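AztD protein (Citrobacter koseri, PDB 6CMK) acts as a periplasmic zinc chaperone that binds zinc ions and hands one directly to the solute-binding protein AztC of the AztABCD transport system. Local coordinates at residues Ile281-Asp284 / Ser290-Leu293. Residues are numbered along the deposited sequence; the frame is centred on the assembly and turned at random.
Sequences ILVD and SFRL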
loop_
_atom_site.group_PDB
_atom_site.type_symbol
_atom_site.label_atom_id
_atom_site.label_comp_id
_atom_site.label_asym_id
_atom_site.label_seq_id
_atom_site.Cartn_x
_atom_site.Cartn_y
_atom_site.Cartn_z
ATOM N N ILE B 281 11.844 10.057 22.300
ATOM C CA ILE B 281 11.255 8.805 22.751
ATOM C C ILE B 281 10.715 8.059 21.545
ATOM O O ILE B 281 10.228 8.651 20.575
ATOM C CB ILE B 281 10.136 8.973 23.805
ATOM C CG1 ILE B 281 9.107 10.018 23.370
ATOM C CG2 ILE B 281 10.736 9.294 25.166
ATOM C CD1 ILE B 281 7.814 9.934 24.163
ATOM N N LEU B 282 10.819 6.740 21.625
ATOM C CA LEU B 282 10.274 5.820 20.644
ATOM C C LEU B 282 9.080 5.140 21.290
ATOM O O LEU B 282 9.179 4.666 22.426
ATOM C CB LEU B 282 11.311 4.783 20.225
ATOM C CG LEU B 282 12.493 5.180 19.332
ATOM C CD1 LEU B 282 13.271 6.360 19.864
ATOM C CD2 LEU B 282 13.395 3.958 19.214
ATOM N N VAL B 283 7.956 5.115 20.583
ATOM C CA VAL B 283 6.699 4.641 21.146
ATOM C C VAL B 283 6.124 3.571 20.235
ATOM O O VAL B 283 5.950 3.805 19.036
ATOM C CB VAL B 283 5.679 5.781 21.331
ATOM C CG1 VAL B 283 4.501 5.295 22.148
ATOM C CG2 VAL B 283 6.341 6.979 22.013
ATOM N N ASP B 284 5.800 2.412 20.816
ATOM C CA ASP B 284 5.120 1.341 20.093
ATOM C C ASP B 284 3.656 1.299 20.518
ATOM O O ASP B 284 3.345 0.788 21.603
ATOM C CB ASP B 284 5.799 0.001 20.370
ATOM C CG ASP B 284 5.231 -1.125 19.523
ATOM O OD1 ASP B 284 4.134 -0.959 18.939
ATOM O OD2 ASP B 284 5.894 -2.176 19.436
ATOM N N SER B 290 5.761 0.237 25.893
ATOM C CA SER B 290 5.533 1.140 24.777
ATOM C C SER B 290 6.683 2.112 24.528
ATOM O O SER B 290 6.852 2.536 23.385
ATOM C CB SER B 290 4.233 1.921 24.996
ATOM O OG SER B 290 3.136 1.036 25.133
ATOM N N PHE B 291 7.481 2.481 25.542
ATOM C CA PHE B 291 8.357 3.650 25.432
ATOM C C PHE B 291 9.831 3.307 25.623
ATOM O O PHE B 291 10.193 2.562 26.538
ATOM C CB PHE B 291 8.017 4.708 26.464
ATOM C CG PHE B 291 6.659 5.317 26.306
ATOM C CD1 PHE B 291 6.505 6.531 25.664
ATOM C CD2 PHE B 291 5.549 4.702 26.834
ATOM C CE1 PHE B 291 5.260 7.113 25.538
ATOM C CE2 PHE B 291 4.299 5.274 26.712
ATOM C CZ PHE B 291 4.151 6.478 26.063
ATOM N N ARG B 292 10.682 3.918 24.797
ATOM C CA ARG B 292 12.127 3.881 24.990
ATOM C C ARG B 292 12.716 5.266 24.762
ATOM O O ARG B 292 12.383 5.939 23.784
ATOM C CB ARG B 292 12.798 2.890 24.041
ATOM C CG ARG B 292 12.455 1.441 24.329
ATOM C CD ARG B 292 13.107 0.975 25.623
ATOM N NE ARG B 292 12.856 -0.438 25.895
ATOM C CZ ARG B 292 11.816 -0.905 26.581
ATOM N NH1 ARG B 292 10.905 -0.076 27.078
ATOM N NH2 ARG B 292 11.684 -2.210 26.768
ATOM N N LEU B 293 13.623 5.660 25.650
ATOM C CA LEU B 293 14.285 6.961 25.599
ATOM C C LEU B 293 15.627 6.839 24.886
ATOM O O LEU B 293 16.403 5.924 25.176
ATOM C CB LEU B 293 14.504 7.489 27.016
ATOM C CG LEU B 293 15.205 8.842 27.176
ATOM C CD1 LEU B 293 14.229 9.969 26.925
ATOM C CD2 LEU B 293 15.836 8.963 28.561
#
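Phe291 lies alongside Val283 and Ile281 of the neighbouring antiparallel strand, all three on the same face of the sheet. From CB, Phe291 CG stands beside the backbone N and anti to the carbonyl carbon (chi1 -64°), which lets the ring swing toward segment 281-284. Phe291 CD1 lies 3.7 Å from Val283 CG2 and also meets Ile281 CD1, which arrives at the ring edge, in plane; Phe291 CE1 touches both Val283 methyls, and Phe291 CZ at the tip reaches Val283 CG1. That methyl sits over one ring face in a CH-pi contact, 4.2 Å from the Phe291 centroid. Farther along, Ile281 CG2 meets Leu293 CD1 at 4.0 Å. Between the backbones, Leu282 and Arg292 form a hydrogen-bonded pair, their side chains on the face away from Phe291: Leu282 N gives a nearly straight bond to Arg292 O (2.8 Å, 169°), and Arg292 N returns one to Leu282 O at 2.9 Å. Asp284 N, donating to Ser290 O at 2.8 Å, closes the mouth of the turn. This hairpin joins the third and fourth strands, 279-283 and 291-295, of a four-stranded propeller blade. In-plane backbone bonds fix its register; Phe291 and Val283 pack against Leu248 of the preceding blade, while the polar end of Arg292 is held by Phe291 O, which NH1 meets from above the carbonyl plane, and by a salt bridge from NH2 to Asp289.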